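Local coordinates for methyltransferase type 12 (Clostridium thermocellum, PDB 3JWG), which probably methylates the 2'-oxygen of the 3'-terminal nucleotide of small RNAs using S-adenosylmethionine, this chain being the C-terminal methyltransferase domain of Hen1, at residues A[104-109]-A[125-130]; A[91-94]-A[99-102]; A[19-24]-A[135-140]. One frame throughout, in Å; residues are numbered along the deposited sequence.

Interaction 1: residues A[104-109]-A[125-130]. With MG (magnesium ion), chain B.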
loop_
_atom_site.group_PDB
_atom_site.type_symbol
_atom_site.label_atom_id
_atom_site.label_comp_id
_atom_site.label_asym_id
_atom_site.label_seq_id
_atom_site.Cartn_x
_atom_site.Cartn_y
_atom_site.Cartn_z
ATOM N N ASP A 104 8.082 8.963 -6.333
ATOM C CA ASP A 104 7.920 8.308 -7.632
ATOM C C ASP A 104 6.739 7.338 -7.578
ATOM O O ASP A 104 6.067 7.098 -8.580
ATOM C CB ASP A 104 9.174 7.511 -8.018
ATOM C CG ASP A 104 10.379 8.394 -8.277
ATOM O OD1 ASP A 104 10.230 9.442 -8.951
ATOM O OD2 ASP A 104 11.476 8.024 -7.814
ATOM N N ALA A 105 6.503 6.770 -6.403
ATOM C CA ALA A 105 5.408 5.824 -6.247
ATOM C C ALA A 105 4.882 5.802 -4.825
ATOM O O ALA A 105 5.616 6.087 -3.874
ATOM C CB ALA A 105 5.875 4.417 -6.637
ATOM N N ALA A 106 3.603 5.467 -4.694
ATOM C CA ALA A 106 2.966 5.356 -3.394
ATOM C C ALA A 106 2.397 3.943 -3.314
ATOM O O ALA A 106 1.862 3.422 -4.298
ATOM C CB ALA A 106 1.840 6.385 -3.247
ATOM N N THR A 107 2.543 3.318 -2.154
ATOM C CA THR A 107 2.016 1.977 -1.936
ATOM C C THR A 107 0.926 2.077 -0.868
ATOM O O THR A 107 1.043 2.844 0.096
ATOM C CB THR A 107 3.124 0.994 -1.484
ATOM O OG1 THR A 107 3.781 1.514 -0.327
ATOM C CG2 THR A 107 4.160 0.802 -2.602
ATOM N N VAL A 108 -0.132 1.299 -1.056
ATOM C CA VAL A 108 -1.287 1.292 -0.170
ATOM C C VAL A 108 -1.648 -0.167 0.092
ATOM O O VAL A 108 -2.321 -0.803 -0.716
ATOM C CB VAL A 108 -2.475 2.002 -0.861
ATOM C CG1 VAL A 108 -3.671 2.075 0.072
ATOM C CG2 VAL A 108 -2.044 3.399 -1.310
ATOM N N ILE A 109 -1.186 -0.695 1.219
ATOM C CA ILE A 109 -1.429 -2.088 1.565
ATOM C C ILE A 109 -2.242 -2.205 2.853
ATOM O O ILE A 109 -1.901 -1.607 3.866
ATOM C CB ILE A 109 -0.087 -2.832 1.736
ATOM C CG1 ILE A 109 0.789 -2.588 0.506
ATOM C CG2 ILE A 109 -0.333 -4.325 1.958
ATOM C CD1 ILE A 109 2.198 -3.116 0.635
ATOM N N LYS A 125 -8.487 11.415 -2.659
ATOM C CA LYS A 125 -7.975 12.727 -3.045
ATOM C C LYS A 125 -6.518 12.833 -2.622
ATOM O O LYS A 125 -5.652 13.220 -3.413
ATOM C CB LYS A 125 -8.768 13.848 -2.370
ATOM C CG LYS A 125 -10.184 14.035 -2.874
ATOM C CD LYS A 125 -10.814 15.258 -2.221
ATOM C CE LYS A 125 -12.249 15.477 -2.674
ATOM N NZ LYS A 125 -12.850 16.665 -1.987
ATOM N N VAL A 126 -6.250 12.492 -1.366
ATOM C CA VAL A 126 -4.887 12.546 -0.842
ATOM C C VAL A 126 -3.927 11.725 -1.703
ATOM O O VAL A 126 -2.801 12.150 -2.000
ATOM C CB VAL A 126 -4.820 11.998 0.606
ATOM C CG1 VAL A 126 -3.362 11.905 1.061
ATOM C CG2 VAL A 126 -5.608 12.900 1.544
ATOM N N LEU A 127 -4.383 10.550 -2.108
ATOM C CA LEU A 127 -3.564 9.650 -2.900
ATOM C C LEU A 127 -3.360 10.042 -4.361
ATOM O O LEU A 127 -2.223 10.189 -4.816
ATOM C CB LEU A 127 -4.152 8.235 -2.828
ATOM C CG LEU A 127 -3.455 7.104 -3.590
ATOM C CD1 LEU A 127 -1.966 7.080 -3.281
ATOM C CD2 LEU A 127 -4.101 5.782 -3.203
ATOM N N PHE A 128 -4.455 10.218 -5.090
ATOM C CA PHE A 128 -4.375 10.533 -6.511
ATOM C C PHE A 128 -4.307 12.007 -6.900
ATOM O O PHE A 128 -3.951 12.327 -8.033
ATOM C CB PHE A 128 -5.542 9.864 -7.240
ATOM C CG PHE A 128 -5.576 8.365 -7.079
ATOM C CD1 PHE A 128 -4.609 7.566 -7.683
ATOM C CD2 PHE A 128 -6.562 7.757 -6.302
ATOM C CE1 PHE A 128 -4.620 6.179 -7.514
ATOM C CE2 PHE A 128 -6.584 6.374 -6.126
ATOM C CZ PHE A 128 -5.610 5.582 -6.732
ATOM N N GLU A 129 -4.638 12.902 -5.977
ATOM C CA GLU A 129 -4.585 14.327 -6.291
ATOM C C GLU A 129 -3.448 15.028 -5.554
ATOM O O GLU A 129 -2.688 15.777 -6.158
ATOM C CB GLU A 129 -5.916 15.003 -5.958
ATOM C CG GLU A 129 -6.040 16.420 -6.492
ATOM C CD GLU A 129 -7.329 17.093 -6.065
ATOM O OE1 GLU A 129 -8.417 16.570 -6.389
ATOM O OE2 GLU A 129 -7.249 18.150 -5.402
ATOM N N PHE A 130 -3.331 14.778 -4.254
ATOM C CA PHE A 130 -2.283 15.396 -3.443
ATOM C C PHE A 130 -0.913 14.750 -3.684
ATOM O O PHE A 130 0.028 15.408 -4.127
ATOM C CB PHE A 130 -2.636 15.294 -1.954
ATOM C CG PHE A 130 -3.927 15.981 -1.576
ATOM C CD1 PHE A 130 -4.473 15.800 -0.307
ATOM C CD2 PHE A 130 -4.586 16.824 -2.472
ATOM C CE1 PHE A 130 -5.654 16.445 0.069
ATOM C CE2 PHE A 130 -5.770 17.476 -2.104
ATOM C CZ PHE A 130 -6.302 17.285 -0.833
HETATM MG MG MG B . 0.161 -0.937 4.720
HETATM O O HOH W 1 0.354 0.739 2.996
HETATM O O HOH W 2 2.594 -1.497 4.210
HETATM O O HOH W 3 0.627 -2.882 6.286
#
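Leu127 holds its CG anti to the backbone N (chi1 -180°), which carries its forked end off the helix to Ala106 and Val108, while Val108 (chi1 -177°) has CG1 anti to its backbone N and CG2 anti to the carbonyl carbon, turned to meet that fork. The contact joins the first two elements of a beta-alpha-beta unit in the Rossmann-like methyltransferase fold: strand 105-109, then helix 117-131, then the return along strand 135-141. The two methyls of Leu127 divide the work. CD2 meets Val108 CG2 at 3.7 Å, with the two side chains crossing at a slant, and CD1 settles against Ala106 CB at 3.9 Å. Alternation along the strand does the rest, since Ala106 and Val108 look at the helix while Thr107 between them turns away, to hydrogen-bond Asp35 and touch helix 13-27. The contact is small, buried and wholly apolar. On the helix, Leu127 is steadied by its own neighbour, for its CG stands 3.9 Å above the plane of the Phe128 ring, over the ring centre. That ring reaches on to Phe207 and Tyr184. Here the helix also widens into a pi-type turn: Lys125 O accepts from both Glu129 N and Phe130 N, the latter at 2.9 Å. Past Val108 the strand ends at magnesium. Ile109 O binds the ion at 2.3 Å, and Gly37 O and three waters are its other ligands in the model. Ile109 has a second tie through its amide: Ile109 N donates at 2.8 Å to water 1, whose oxygen lies 2.4 Å from the magnesium.

Interaction 2: residues A[91-94]-A[99-102]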
loop_
_atom_site.group_PDB
_atom_site.type_symbol
_atom_site.label_atom_id
_atom_site.label_comp_id
_atom_site.label_asym_id
_atom_site.label_seq_id
_atom_site.Cartn_x
_atom_site.Cartn_y
_atom_site.Cartn_z
ATOM N N SER A 91 0.154 10.693 10.242
ATOM C CA SER A 91 -0.800 11.441 9.439
ATOM C C SER A 91 -2.158 10.761 9.459
ATOM O O SER A 91 -2.245 9.536 9.534
ATOM C CB SER A 91 -0.328 11.559 7.990
ATOM O OG SER A 91 -1.329 12.184 7.199
ATOM N N SER A 92 -3.214 11.564 9.385
ATOM C CA SER A 92 -4.571 11.041 9.393
ATOM C C SER A 92 -4.995 10.629 7.982
ATOM O O SER A 92 -6.065 10.053 7.800
ATOM C CB SER A 92 -5.540 12.092 9.939
ATOM O OG SER A 92 -5.651 13.197 9.058
ATOM N N LEU A 93 -4.154 10.934 6.996
ATOM C CA LEU A 93 -4.425 10.591 5.599
ATOM C C LEU A 93 -5.729 11.215 5.104
ATOM O O LEU A 93 -6.497 10.588 4.372
ATOM C CB LEU A 93 -4.486 9.069 5.444
ATOM C CG LEU A 93 -3.250 8.300 5.921
ATOM C CD1 LEU A 93 -3.513 6.799 5.892
ATOM C CD2 LEU A 93 -2.065 8.656 5.041
ATOM N N VAL A 94 -5.970 12.462 5.491
ATOM C CA VAL A 94 -7.190 13.147 5.094
ATOM C C VAL A 94 -6.914 14.516 4.493
ATOM O O VAL A 94 -7.679 15.000 3.661
ATOM C CB VAL A 94 -8.137 13.319 6.309
ATOM C CG1 VAL A 94 -9.384 14.099 5.905
ATOM C CG2 VAL A 94 -8.514 11.954 6.864
ATOM N N ARG A 99 4.362 16.847 2.966
ATOM C CA ARG A 99 5.301 15.741 3.070
ATOM C C ARG A 99 4.943 14.562 2.164
ATOM O O ARG A 99 5.694 13.589 2.094
ATOM C CB ARG A 99 5.394 15.278 4.520
ATOM C CG ARG A 99 6.005 16.316 5.458
ATOM C CD ARG A 99 5.910 15.874 6.904
ATOM N NE ARG A 99 4.528 15.803 7.368
ATOM C CZ ARG A 99 4.177 15.410 8.587
ATOM N NH1 ARG A 99 5.110 15.052 9.457
ATOM N NH2 ARG A 99 2.896 15.377 8.939
ATOM N N PHE A 100 3.805 14.648 1.478
ATOM C CA PHE A 100 3.374 13.577 0.573
ATOM C C PHE A 100 3.919 13.807 -0.834
ATOM O O PHE A 100 3.932 12.902 -1.667
ATOM C CB PHE A 100 1.843 13.516 0.471
ATOM C CG PHE A 100 1.153 13.077 1.732
ATOM C CD1 PHE A 100 1.745 12.158 2.590
ATOM C CD2 PHE A 100 -0.121 13.553 2.037
ATOM C CE1 PHE A 100 1.081 11.715 3.732
ATOM C CE2 PHE A 100 -0.795 13.115 3.177
ATOM C CZ PHE A 100 -0.193 12.195 4.024
ATOM N N SER A 101 4.375 15.028 -1.084
ATOM C CA SER A 101 4.874 15.425 -2.393
ATOM C C SER A 101 6.264 14.937 -2.790
ATOM O O SER A 101 7.125 14.703 -1.940
ATOM C CB SER A 101 4.859 16.950 -2.488
ATOM O OG SER A 101 3.682 17.476 -1.905
ATOM N N GLY A 102 6.454 14.789 -4.100
ATOM C CA GLY A 102 7.746 14.402 -4.645
ATOM C C GLY A 102 8.145 12.943 -4.768
ATOM O O GLY A 102 9.294 12.659 -5.107
#
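Ser91 and Leu93 reach Phe100 across a wide backbone gap, the CA atoms of Leu93 and Phe100 standing 9.7 Å apart. The Phe100 side chain bridges about half of that distance and presents its far end, CZ, to both residues. Ser91 OG lies at the ring edge, close to its plane, 3.4 Å from Phe100 CZ, so the hydroxyl oxygen faces the C-H rim. With OG anti to the backbone N and so beside the carbonyl carbon (chi1 175°), the hydroxyl is turned toward the residues that follow, where Leu93 N donates to Ser91 OG at 3.1 Å and 164°. That is an ST turn, and it holds the oxygen beside the ring as the chain comes off strand 86-90 of the Rossmann-like methyltransferase domain, in the loop leading to strand 105-109. Leu93, with a left-handed helical backbone, brings CD2 to 4.1 Å from Phe100 CZ; the two side chains run at about a right angle. Leu93 also packs on Val59 and Phe123. Phe100 itself sits between strand 32-36, touching Ile34 and Leu36, and Val126 of helix 117-131.

Interaction 3: residues A[19-24]-A[135-140]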
loop_
_atom_site.group_PDB
_atom_site.type_symbol
_atom_site.label_atom_id
_atom_site.label_comp_id
_atom_site.label_asym_id
_atom_site.label_seq_id
_atom_site.Cartn_x
_atom_site.Cartn_y
_atom_site.Cartn_z
ATOM N N GLY A 19 6.873 -8.864 -1.363
ATOM C CA GLY A 19 7.931 -9.024 -2.344
ATOM C C GLY A 19 7.438 -8.636 -3.722
ATOM O O GLY A 19 8.180 -8.059 -4.519
ATOM N N THR A 20 6.178 -8.954 -4.004
ATOM C CA THR A 20 5.573 -8.623 -5.287
ATOM C C THR A 20 5.499 -7.103 -5.433
ATOM O O THR A 20 5.785 -6.560 -6.495
ATOM C CB THR A 20 4.152 -9.195 -5.399
ATOM O OG1 THR A 20 4.205 -10.628 -5.341
ATOM C CG2 THR A 20 3.513 -8.758 -6.703
ATOM N N VAL A 21 5.095 -6.420 -4.366
ATOM C CA VAL A 21 5.020 -4.963 -4.401
ATOM C C VAL A 21 6.398 -4.379 -4.718
ATOM O O VAL A 21 6.527 -3.494 -5.561
ATOM C CB VAL A 21 4.540 -4.388 -3.052
ATOM C CG1 VAL A 21 4.529 -2.872 -3.116
ATOM C CG2 VAL A 21 3.140 -4.913 -2.726
ATOM N N VAL A 22 7.429 -4.879 -4.039
ATOM C CA VAL A 22 8.791 -4.399 -4.265
ATOM C C VAL A 22 9.205 -4.581 -5.728
ATOM O O VAL A 22 9.780 -3.676 -6.340
ATOM C CB VAL A 22 9.793 -5.150 -3.353
ATOM C CG1 VAL A 22 11.221 -4.684 -3.633
ATOM C CG2 VAL A 22 9.434 -4.904 -1.889
ATOM N N ALA A 23 8.909 -5.752 -6.286
ATOM C CA ALA A 23 9.257 -6.049 -7.675
ATOM C C ALA A 23 8.561 -5.096 -8.636
ATOM O O ALA A 23 9.160 -4.647 -9.613
ATOM C CB ALA A 23 8.894 -7.498 -8.015
ATOM N N VAL A 24 7.297 -4.783 -8.372
ATOM C CA VAL A 24 6.583 -3.858 -9.246
ATOM C C VAL A 24 7.273 -2.492 -9.212
ATOM O O VAL A 24 7.515 -1.878 -10.258
ATOM C CB VAL A 24 5.100 -3.708 -8.827
ATOM C CG1 VAL A 24 4.432 -2.608 -9.647
ATOM C CG2 VAL A 24 4.368 -5.026 -9.042
ATOM N N THR A 135 3.386 6.225 -10.146
ATOM C CA THR A 135 2.808 4.894 -9.940
ATOM C C THR A 135 2.151 4.756 -8.568
ATOM O O THR A 135 2.699 5.204 -7.564
ATOM C CB THR A 135 3.888 3.794 -10.038
ATOM O OG1 THR A 135 4.545 3.874 -11.310
ATOM C CG2 THR A 135 3.258 2.404 -9.875
ATOM N N VAL A 136 0.971 4.143 -8.529
ATOM C CA VAL A 136 0.288 3.896 -7.260
ATOM C C VAL A 136 -0.017 2.400 -7.228
ATOM O O VAL A 136 -0.545 1.853 -8.196
ATOM C CB VAL A 136 -1.041 4.672 -7.134
ATOM C CG1 VAL A 136 -1.742 4.280 -5.835
ATOM C CG2 VAL A 136 -0.781 6.178 -7.165
ATOM N N ILE A 137 0.346 1.739 -6.137
ATOM C CA ILE A 137 0.092 0.311 -5.990
ATOM C C ILE A 137 -0.857 0.111 -4.817
ATOM O O ILE A 137 -0.523 0.452 -3.679
ATOM C CB ILE A 137 1.402 -0.464 -5.712
ATOM C CG1 ILE A 137 2.372 -0.288 -6.889
ATOM C CG2 ILE A 137 1.097 -1.941 -5.491
ATOM C CD1 ILE A 137 3.745 -0.900 -6.646
ATOM N N VAL A 138 -2.045 -0.423 -5.095
ATOM C CA VAL A 138 -3.034 -0.664 -4.043
ATOM C C VAL A 138 -3.253 -2.162 -3.912
ATOM O O VAL A 138 -3.564 -2.837 -4.896
ATOM C CB VAL A 138 -4.404 -0.004 -4.359
ATOM C CG1 VAL A 138 -5.360 -0.217 -3.188
ATOM C CG2 VAL A 138 -4.234 1.485 -4.640
ATOM N N SER A 139 -3.072 -2.677 -2.703
ATOM C CA SER A 139 -3.258 -4.100 -2.437
ATOM C C SER A 139 -4.333 -4.272 -1.372
ATOM O O SER A 139 -4.338 -3.567 -0.361
ATOM C CB SER A 139 -1.944 -4.722 -1.949
ATOM O OG SER A 139 -2.101 -6.098 -1.652
ATOM N N THR A 140 -5.240 -5.216 -1.600
ATOM C CA THR A 140 -6.320 -5.467 -0.660
ATOM C C THR A 140 -6.790 -6.910 -0.840
ATOM O O THR A 140 -6.640 -7.492 -1.916
ATOM C CB THR A 140 -7.496 -4.477 -0.911
ATOM O OG1 THR A 140 -8.430 -4.537 0.175
ATOM C CG2 THR A 140 -8.207 -4.802 -2.218
#
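Ile137 meets Val21 and Val24, and the strand that carries it is best followed from Thr135. Thr135 has its side chain on the face of the sheet that helix 13-27 packs on, but stops short of residues 19-24, resting on Val28 and Ala105 instead. Val136 points to the other face of the sheet. Ile137 makes the contact: its CG1 lies beside the backbone N (chi1 -61°) and the chain then runs out straight (chi2 174°), so CD1 is the atom delivered to the helix. It arrives tip to tip with Val24, 3.5 Å from Val24 CG1 and 3.8 Å from Val24 CB. One turn earlier on the helix, Val21 CG1 stands 4.1 Å from Ile137 CD1, with the side chains slanted against each other, and the carbonyl oxygen Val21 O is 4.0 Å from the same methyl. One methyl is thus lodged against residues three apart in sequence on a single helical face. Val138 turns away again, to Ile112 and Phe207, and Ser139 returns to the helix side, where Arg17 lies against it. At Thr140, OG1 is hydrogen-bonded to Glu113. In the Rossmann-like methyltransferase fold, helix 13-27 lies across the face of the sheet opposite helix 117-131, over strand 135-141 and its parallel neighbour 105-109, with Val21 also touching Thr107, Ile109 and, on strand 202-209, Met204.

In the fold
Interactions 1 and 3 lie on opposite faces of the sheet, on the neighbouring strands 105-109 and 135-141, their centres about 12 Å apart. Two probable backbone hydrogen bonds join the strands: Val108 N donates to Ile137 O at 2.8 Å. Ser139 N donates to Val108 O, also at 2.8 Å. Thr107 CG2 meets Val21 CG1 at 3.7 Å. Interaction 2 lies on the helix 117-131 side: Phe100 CE2 is 3.5 Å from Val126 CG1, and the centres of interactions 1 and 2 are about 9 Å apart. Interactions 2 and 3 do not touch. Magnesium sits at the end of strand 105-109, bound by Ile109 O of interaction 1 and by Gly37 O; the side chains of Leu93 and Val21 are each about 9 Å from it.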